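Local coordinates for protein 4-oxalmesaconate hydratase (Pseudomonas putida, PDB 5CGZ) that catalyses the zinc-dependent hydration of the enol form of oxalomesaconate to 4-carboxy-4-hydroxy-2-oxoadipate, the third step of gallate degradation, at residues P107-Y119 with P152-E166. Numbering follows the deposited sequence.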
ATOM      1  N   PRO A 107      20.980  16.820  17.661  1.00 35.69           N
ATOM      2  CA  PRO A 107      21.124  15.355  17.625  1.00 29.16           C
ATOM      3  C   PRO A 107      21.571  14.812  16.264  1.00 31.05           C
ATOM      4  O   PRO A 107      21.236  15.387  15.223  1.00 31.10           O
ATOM      5  CB  PRO A 107      19.716  14.860  17.971  1.00 30.83           C
ATOM      6  CG  PRO A 107      18.803  15.972  17.491  1.00 32.00           C
ATOM      7  CD  PRO A 107      19.571  17.250  17.761  1.00 30.22           C
ATOM      8  N   GLU A 108      22.323  13.710  16.282  1.00 29.75           N
ATOM      9  CA  GLU A 108      22.735  13.034  15.055  1.00 31.88           C
ATOM     10  C   GLU A 108      21.629  12.148  14.513  1.00 32.86           C
ATOM     11  O   GLU A 108      21.612  11.823  13.324  1.00 31.11           O
ATOM     12  CB  GLU A 108      23.979  12.180  15.283  1.00 31.82           C
ATOM     13  CG  GLU A 108      25.272  12.975  15.394  1.00 41.10           C
ATOM     14  CD  GLU A 108      26.484  12.063  15.513  1.00 48.52           C
ATOM     15  OE1 GLU A 108      26.387  10.856  15.152  1.00 43.22           O
ATOM     16  OE2 GLU A 108      27.533  12.550  15.972  1.00 46.15           O
ATOM     17  N   PHE A 109      20.729  11.728  15.397  1.00 29.29           N
ATOM     18  CA  PHE A 109      19.562  10.961  14.975  1.00 28.01           C
ATOM     19  C   PHE A 109      18.470  11.097  16.022  1.00 34.17           C
ATOM     20  O   PHE A 109      18.729  11.538  17.150  1.00 30.01           O
ATOM     21  CB  PHE A 109      19.920   9.481  14.724  1.00 30.66           C
ATOM     22  CG  PHE A 109      20.371   8.723  15.957  1.00 28.31           C
ATOM     23  CD1 PHE A 109      19.445   8.104  16.788  1.00 25.80           C
ATOM     24  CD2 PHE A 109      21.722   8.602  16.260  1.00 29.26           C
ATOM     25  CE1 PHE A 109      19.855   7.392  17.914  1.00 28.72           C
ATOM     26  CE2 PHE A 109      22.144   7.892  17.382  1.00 31.21           C
ATOM     27  CZ  PHE A 109      21.209   7.289  18.213  1.00 30.07           C
ATOM     28  N   VAL A 110      17.247  10.745  15.633  1.00 32.27           N
ATOM     29  CA  VAL A 110      16.088  10.860  16.510  1.00 26.10           C
ATOM     30  C   VAL A 110      15.300   9.550  16.548  1.00 29.62           C
ATOM     31  O   VAL A 110      15.071   8.926  15.511  1.00 28.52           O
ATOM     32  CB  VAL A 110      15.153  11.991  16.051  1.00 25.15           C
ATOM     33  CG1 VAL A 110      14.053  12.228  17.086  1.00 24.95           C
ATOM     34  CG2 VAL A 110      15.949  13.259  15.802  1.00 27.51           C
ATOM     35  N   LEU A 111      14.889   9.134  17.742  1.00 26.93           N
ATOM     36  CA  LEU A 111      14.014   7.970  17.878  1.00 27.44           C
ATOM     37  C   LEU A 111      12.657   8.412  18.416  1.00 31.56           C
ATOM     38  O   LEU A 111      12.590   9.189  19.374  1.00 31.23           O
ATOM     39  CB  LEU A 111      14.629   6.929  18.820  1.00 29.39           C
ATOM     40  CG  LEU A 111      16.080   6.520  18.587  1.00 29.04           C
ATOM     41  CD1 LEU A 111      16.450   5.384  19.521  1.00 29.52           C
ATOM     42  CD2 LEU A 111      16.274   6.108  17.138  1.00 28.84           C
ATOM     43  N   SER A 112      11.575   7.941  17.803  1.00 28.69           N
ATOM     44  CA  SER A 112      10.248   8.201  18.353  1.00 24.42           C
ATOM     45  C   SER A 112       9.283   7.094  17.917  1.00 28.24           C
ATOM     46  O   SER A 112       9.728   6.026  17.478  1.00 29.08           O
ATOM     47  CB  SER A 112       9.743   9.592  17.938  1.00 27.93           C
ATOM     48  OG  SER A 112       8.647   9.996  18.750  1.00 25.59           O
ATOM     49  N   HIS A 113       7.978   7.348  18.030  1.00 27.51           N
ATOM     50  CA  HIS A 113       6.951   6.309  17.817  1.00 29.80           C
ATOM     51  C   HIS A 113       6.566   6.099  16.350  1.00 28.27           C
ATOM     52  O   HIS A 113       6.846   6.938  15.502  1.00 27.42           O
ATOM     53  CB  HIS A 113       5.676   6.653  18.601  1.00 27.76           C
ATOM     54  CG  HIS A 113       5.870   6.731  20.082  1.00 27.70           C
ATOM     55  ND1 HIS A 113       5.586   5.676  20.930  1.00 30.85           N
ATOM     56  CD2 HIS A 113       6.295   7.738  20.879  1.00 29.27           C
ATOM     57  CE1 HIS A 113       5.836   6.029  22.174  1.00 29.08           C
ATOM     58  NE2 HIS A 113       6.268   7.281  22.174  1.00 31.33           N
ATOM     59  N   SER A 114       5.886   4.992  16.065  1.00 29.16           N
ATOM     60  CA  SER A 114       5.347   4.756  14.727  1.00 28.62           C
ATOM     61  C   SER A 114       4.286   5.803  14.405  1.00 29.59           C
ATOM     62  O   SER A 114       3.648   6.345  15.313  1.00 29.15           O
ATOM     63  CB  SER A 114       4.751   3.340  14.621  1.00 30.31           C
ATOM     64  OG  SER A 114       3.658   3.173  15.518  1.00 32.53           O
ATOM     65  N   LEU A 115       4.079   6.073  13.120  1.00 30.71           N
ATOM     66  CA  LEU A 115       3.131   7.112  12.701  1.00 31.07           C
ATOM     67  C   LEU A 115       1.687   6.618  12.678  1.00 35.07           C
ATOM     68  O   LEU A 115       0.765   7.407  12.540  1.00 35.80           O
ATOM     69  CB  LEU A 115       3.517   7.671  11.324  1.00 36.49           C
ATOM     70  CG  LEU A 115       4.438   8.900  11.429  1.00 37.88           C
ATOM     71  CD1 LEU A 115       4.674   9.562  10.094  1.00 45.75           C
ATOM     72  CD2 LEU A 115       3.851   9.914  12.421  1.00 41.94           C
ATOM     73  N   LYS A 116       1.492   5.311  12.809  1.00 30.89           N
ATOM     74  CA  LYS A 116       0.156   4.768  13.011  1.00 30.30           C
ATOM     75  C   LYS A 116       0.160   3.925  14.273  1.00 32.43           C
ATOM     76  O   LYS A 116       1.153   3.263  14.585  1.00 29.03           O
ATOM     77  CB  LYS A 116      -0.302   3.932  11.813  1.00 32.36           C
ATOM     78  CG  LYS A 116      -0.422   4.731  10.525  1.00 45.63           C
ATOM     79  CD  LYS A 116      -1.078   3.903   9.423  1.00 63.15           C
ATOM     80  CE  LYS A 116      -1.284   4.714   8.142  1.00 64.52           C
ATOM     81  NZ  LYS A 116      -2.130   3.984   7.146  1.00 71.65           N
ATOM     82  N   ASP A 117      -0.953   3.958  14.999  1.00 29.88           N
ATOM     83  CA  ASP A 117      -1.096   3.172  16.215  1.00 31.18           C
ATOM     84  C   ASP A 117      -2.560   3.155  16.619  1.00 35.79           C
ATOM     85  O   ASP A 117      -3.038   4.079  17.281  1.00 33.49           O
ATOM     86  CB  ASP A 117      -0.235   3.749  17.336  1.00 29.78           C
ATOM     87  CG  ASP A 117      -0.137   2.823  18.539  1.00 35.83           C
ATOM     88  OD1 ASP A 117      -1.040   1.976  18.747  1.00 33.93           O
ATOM     89  OD2 ASP A 117       0.860   2.946  19.279  1.00 33.59           O
ATOM     90  N   PRO A 118      -3.281   2.107  16.204  1.00 35.23           N
ATOM     91  CA  PRO A 118      -4.711   2.005  16.520  1.00 32.19           C
ATOM     92  C   PRO A 118      -4.971   1.745  18.009  1.00 30.42           C
ATOM     93  O   PRO A 118      -6.126   1.724  18.427  1.00 31.81           O
ATOM     94  CB  PRO A 118      -5.189   0.828  15.652  1.00 31.62           C
ATOM     95  CG  PRO A 118      -3.955   0.086  15.240  1.00 37.96           C
ATOM     96  CD  PRO A 118      -2.821   1.069  15.261  1.00 31.78           C
ATOM     97  N   TYR A 119      -3.919   1.569  18.802  1.00 29.92           N
ATOM     98  CA  TYR A 119      -4.106   1.335  20.234  1.00 35.01           C
ATOM     99  C   TYR A 119      -3.801   2.566  21.088  1.00 35.80           C
ATOM    100  O   TYR A 119      -4.125   2.593  22.275  1.00 33.06           O
ATOM    101  CB  TYR A 119      -3.259   0.140  20.683  1.00 29.73           C
ATOM    102  CG  TYR A 119      -3.677  -1.094  19.933  1.00 32.73           C
ATOM    103  CD1 TYR A 119      -4.743  -1.871  20.381  1.00 30.40           C
ATOM    104  CD2 TYR A 119      -3.053  -1.448  18.735  1.00 28.17           C
ATOM    105  CE1 TYR A 119      -5.163  -3.003  19.666  1.00 30.14           C
ATOM    106  CE2 TYR A 119      -3.463  -2.566  18.012  1.00 30.66           C
ATOM    107  CZ  TYR A 119      -4.517  -3.341  18.481  1.00 31.41           C
ATOM    108  OH  TYR A 119      -4.917  -4.453  17.762  1.00 29.40           O
ATOM    109  N   PRO A 152      19.302  15.045  10.691  1.00 29.15           N
ATOM    110  CA  PRO A 152      19.500  13.788  11.422  1.00 31.78           C
ATOM    111  C   PRO A 152      18.446  12.766  11.019  1.00 31.07           C
ATOM    112  O   PRO A 152      17.273  13.122  10.919  1.00 32.13           O
ATOM    113  CB  PRO A 152      19.341  14.194  12.896  1.00 32.90           C
ATOM    114  CG  PRO A 152      18.493  15.455  12.849  1.00 28.33           C
ATOM    115  CD  PRO A 152      18.905  16.158  11.577  1.00 27.65           C
ATOM    116  N   PRO A 153      18.865  11.526  10.756  1.00 32.10           N
ATOM    117  CA  PRO A 153      17.907  10.442  10.512  1.00 31.12           C
ATOM    118  C   PRO A 153      16.876  10.347  11.636  1.00 33.69           C
ATOM    119  O   PRO A 153      17.185  10.605  12.801  1.00 30.40           O
ATOM    120  CB  PRO A 153      18.792   9.188  10.465  1.00 28.97           C
ATOM    121  CG  PRO A 153      20.136   9.701   9.992  1.00 32.21           C
ATOM    122  CD  PRO A 153      20.268  11.091  10.603  1.00 27.92           C
ATOM    123  N   VAL A 154      15.646  10.011  11.276  1.00 30.81           N
ATOM    124  CA  VAL A 154      14.586   9.796  12.249  1.00 25.85           C
ATOM    125  C   VAL A 154      14.115   8.341  12.125  1.00 29.22           C
ATOM    126  O   VAL A 154      13.962   7.831  11.017  1.00 27.12           O
ATOM    127  CB  VAL A 154      13.407  10.761  12.023  1.00 28.16           C
ATOM    128  CG1 VAL A 154      12.282  10.486  13.030  1.00 24.38           C
ATOM    129  CG2 VAL A 154      13.873  12.219  12.106  1.00 23.86           C
ATOM    130  N   TYR A 155      13.905   7.677  13.255  1.00 28.86           N
ATOM    131  CA  TYR A 155      13.457   6.289  13.258  1.00 30.99           C
ATOM    132  C   TYR A 155      12.263   6.110  14.167  1.00 29.85           C
ATOM    133  O   TYR A 155      12.198   6.723  15.231  1.00 27.99           O
ATOM    134  CB  TYR A 155      14.555   5.340  13.747  1.00 26.90           C
ATOM    135  CG  TYR A 155      15.878   5.396  13.015  1.00 27.89           C
ATOM    136  CD1 TYR A 155      16.865   6.300  13.401  1.00 25.94           C
ATOM    137  CD2 TYR A 155      16.158   4.515  11.974  1.00 26.63           C
ATOM    138  CE1 TYR A 155      18.089   6.347  12.752  1.00 25.53           C
ATOM    139  CE2 TYR A 155      17.390   4.546  11.315  1.00 29.49           C
ATOM    140  CZ  TYR A 155      18.350   5.468  11.716  1.00 33.22           C
ATOM    141  OH  TYR A 155      19.580   5.519  11.091  1.00 28.44           O
ATOM    142  N   ALA A 156      11.341   5.239  13.773  1.00 26.56           N
ATOM    143  CA  ALA A 156      10.279   4.807  14.670  1.00 26.72           C
ATOM    144  C   ALA A 156      10.728   3.527  15.351  1.00 32.95           C
ATOM    145  O   ALA A 156      11.062   2.549  14.669  1.00 26.78           O
ATOM    146  CB  ALA A 156       8.974   4.591  13.913  1.00 29.27           C
ATOM    147  N   PHE A 157      10.769   3.530  16.686  1.00 28.33           N
ATOM    148  CA  PHE A 157      11.091   2.299  17.402  1.00 31.10           C
ATOM    149  C   PHE A 157       9.832   1.416  17.462  1.00 28.16           C
ATOM    150  O   PHE A 157       8.757   1.820  16.992  1.00 27.50           O
ATOM    151  CB  PHE A 157      11.674   2.580  18.807  1.00 27.23           C
ATOM    152  CG  PHE A 157      10.977   3.676  19.579  1.00 28.10           C
ATOM    153  CD1 PHE A 157       9.593   3.700  19.709  1.00 31.23           C
ATOM    154  CD2 PHE A 157      11.724   4.668  20.221  1.00 29.18           C
ATOM    155  CE1 PHE A 157       8.960   4.713  20.449  1.00 30.45           C
ATOM    156  CE2 PHE A 157      11.108   5.668  20.955  1.00 28.44           C
ATOM    157  CZ  PHE A 157       9.724   5.697  21.069  1.00 28.75           C
ATOM    158  N   GLU A 158       9.968   0.210  18.010  1.00 28.25           N
ATOM    159  CA  GLU A 158       8.943  -0.823  17.841  1.00 26.08           C
ATOM    160  C   GLU A 158       7.686  -0.593  18.684  1.00 29.10           C
ATOM    161  O   GLU A 158       7.762  -0.473  19.905  1.00 28.92           O
ATOM    162  CB  GLU A 158       9.520  -2.203  18.163  1.00 25.86           C
ATOM    163  CG  GLU A 158       8.485  -3.334  17.954  1.00 27.21           C
ATOM    164  CD  GLU A 158       9.113  -4.722  17.860  1.00 31.97           C
ATOM    165  OE1 GLU A 158      10.357  -4.830  17.724  1.00 32.20           O
ATOM    166  OE2 GLU A 158       8.356  -5.709  17.915  1.00 29.37           O
ATOM    167  N   PRO A 159       6.514  -0.529  18.032  1.00 28.27           N
ATOM    168  CA  PRO A 159       5.277  -0.440  18.823  1.00 28.12           C
ATOM    169  C   PRO A 159       4.874  -1.801  19.384  1.00 31.99           C
ATOM    170  O   PRO A 159       5.417  -2.840  18.979  1.00 28.84           O
ATOM    171  CB  PRO A 159       4.244   0.088  17.825  1.00 30.53           C
ATOM    172  CG  PRO A 159       4.788  -0.209  16.477  1.00 31.03           C
ATOM    173  CD  PRO A 159       6.280  -0.408  16.585  1.00 29.58           C
ATOM    174  N   HIS A 160       3.945  -1.788  20.330  1.00 28.33           N
ATOM    175  CA  HIS A 160       3.538  -3.003  21.022  1.00 31.78           C
ATOM    176  C   HIS A 160       2.985  -4.036  20.041  1.00 36.48           C
ATOM    177  O   HIS A 160       3.274  -5.236  20.155  1.00 34.39           O
ATOM    178  CB  HIS A 160       2.498  -2.677  22.094  1.00 29.50           C
ATOM    179  CG  HIS A 160       2.273  -3.786  23.072  1.00 37.19           C
ATOM    180  ND1 HIS A 160       3.243  -4.200  23.962  1.00 37.70           N
ATOM    181  CD2 HIS A 160       1.191  -4.571  23.304  1.00 34.76           C
ATOM    182  CE1 HIS A 160       2.765  -5.181  24.706  1.00 36.71           C
ATOM    183  NE2 HIS A 160       1.523  -5.426  24.327  1.00 38.91           N
ATOM    184  N   GLN A 161       2.207  -3.563  19.071  1.00 26.43           N
ATOM    185  CA  GLN A 161       1.638  -4.444  18.047  1.00 28.03           C
ATOM    186  C   GLN A 161       2.062  -3.979  16.654  1.00 28.45           C
ATOM    187  O   GLN A 161       1.333  -3.244  15.968  1.00 30.53           O
ATOM    188  CB  GLN A 161       0.118  -4.492  18.191  1.00 29.63           C
ATOM    189  CG  GLN A 161      -0.274  -5.141  19.511  1.00 30.13           C
ATOM    190  CD  GLN A 161      -1.768  -5.341  19.673  1.00 32.92           C
ATOM    191  OE1 GLN A 161      -2.386  -6.159  18.978  1.00 31.35           O
ATOM    192  NE2 GLN A 161      -2.354  -4.604  20.607  1.00 31.77           N
ATOM    193  N   PRO A 162       3.273  -4.386  16.245  1.00 32.32           N
ATOM    194  CA  PRO A 162       3.912  -3.797  15.062  1.00 26.01           C
ATOM    195  C   PRO A 162       3.088  -3.963  13.778  1.00 30.55           C
ATOM    196  O   PRO A 162       2.920  -2.976  13.061  1.00 27.99           O
ATOM    197  CB  PRO A 162       5.259  -4.542  14.968  1.00 28.97           C
ATOM    198  CG  PRO A 162       5.155  -5.717  15.883  1.00 30.22           C
ATOM    199  CD  PRO A 162       4.136  -5.366  16.932  1.00 27.41           C
ATOM    200  N   GLU A 163       2.577  -5.159  13.491  1.00 25.91           N
ATOM    201  CA  GLU A 163       1.823  -5.341  12.248  1.00 26.97           C
ATOM    202  C   GLU A 163       0.533  -4.519  12.231  1.00 28.82           C
ATOM    203  O   GLU A 163       0.173  -3.985  11.191  1.00 29.85           O
ATOM    204  CB  GLU A 163       1.484  -6.812  12.005  1.00 27.81           C
ATOM    205  CG  GLU A 163       2.687  -7.718  11.816  1.00 27.39           C
ATOM    206  CD  GLU A 163       3.154  -8.371  13.109  1.00 31.01           C
ATOM    207  OE1 GLU A 163       2.692  -7.980  14.208  1.00 31.54           O
ATOM    208  OE2 GLU A 163       3.994  -9.286  13.024  1.00 32.26           O
ATOM    209  N   GLN A 164      -0.157  -4.408  13.372  1.00 25.95           N
ATOM    210  CA  GLN A 164      -1.386  -3.615  13.415  1.00 28.70           C
ATOM    211  C   GLN A 164      -1.052  -2.145  13.162  1.00 33.93           C
ATOM    212  O   GLN A 164      -1.889  -1.389  12.688  1.00 31.37           O
ATOM    213  CB  GLN A 164      -2.121  -3.759  14.760  1.00 26.63           C
ATOM    214  CG  GLN A 164      -2.371  -5.209  15.219  1.00 26.38           C
ATOM    215  CD  GLN A 164      -3.031  -6.062  14.163  1.00 31.10           C
ATOM    216  OE1 GLN A 164      -3.768  -5.558  13.308  1.00 29.23           O
ATOM    217  NE2 GLN A 164      -2.770  -7.372  14.210  1.00 29.55           N
ATOM    218  N   CYS A 165       0.178  -1.749  13.482  1.00 31.03           N
ATOM    219  CA  CYS A 165       0.625  -0.374  13.256  1.00 30.58           C
ATOM    220  C   CYS A 165       1.212  -0.164  11.865  1.00 31.39           C
ATOM    221  O   CYS A 165       1.666   0.932  11.549  1.00 33.80           O
ATOM    222  CB  CYS A 165       1.659   0.031  14.309  1.00 28.39           C
ATOM    223  SG  CYS A 165       0.999   0.059  15.987  1.00 30.31           S
ATOM    224  N   GLU A 166       1.220  -1.214  11.045  1.00 28.21           N
ATOM    225  CA  GLU A 166       1.834  -1.162   9.714  1.00 33.11           C
ATOM    226  C   GLU A 166       3.299  -0.715   9.786  1.00 33.46           C
ATOM    227  O   GLU A 166       3.796   0.039   8.952  1.00 31.79           O
ATOM    228  CB  GLU A 166       1.024  -0.247   8.795  1.00 32.29           C
ATOM    229  CG  GLU A 166      -0.393  -0.782   8.549  1.00 43.20           C
ATOM    230  CD  GLU A 166      -1.327   0.247   7.927  1.00 58.52           C
ATOM    231  OE1 GLU A 166      -0.902   0.961   6.997  1.00 54.88           O
ATOM    232  OE2 GLU A 166      -2.488   0.347   8.380  1.00 69.18           O
TER
HETATM  233  O   HOH W   1       6.524   3.004  17.964  1.00 29.81           O
HETATM  234  O   HOH W   2       3.434   3.090  11.319  1.00 37.81           O
HETATM  235  O   HOH W   3       0.673  -0.980  19.359  1.00 33.15           O
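Val110 to Ser112 pair in parallel with Val154 to Ala156, the two strand axes approaching to 4.7 Å. Four backbone hydrogen bonds join them, from Val110 N to Pro153 O, Tyr155 N to Val110 O, Ser112 N to Tyr155 O and Phe157 N to Ser112 O. Leu111 CD2 packs 3.8 Å from Tyr155 CD1. Helix 122-138 lies between the strands in sequence, a beta-alpha-beta crossover within the Rossmann-like sheet of the MshB deacetylase family, to which this hydratase belongs. Strand 3-8 flanks 110-112 on its other edge. Phe157 CG sits between its backbone N and carbonyl carbon (chi1 42°), which brings the ring over Ser112 O, 3.1 Å from the ring plane. The Phe157 edge meets the face of His113, a T-shaped pair with planes at 81°. His113 NE2 is hydrogen-bonded to Ala9 N, close to the zinc site. An alanine at Phe157 would probably uncover the Ser112 carbonyl oxygen and take the aromatic edge away from the His113 face. Further on, a water bridges Ser114 N and Phe157 O. Gln161 NE2 lies over the centre of the Tyr119 ring, 3.2 Å above its plane; Asn213 of a neighbouring subunit is hydrogen-bonded to Tyr119 OH and Gln161 OE1. Near the surface, Lys116 NZ forms a salt bridge with Glu166 OE1 at 3.3 Å.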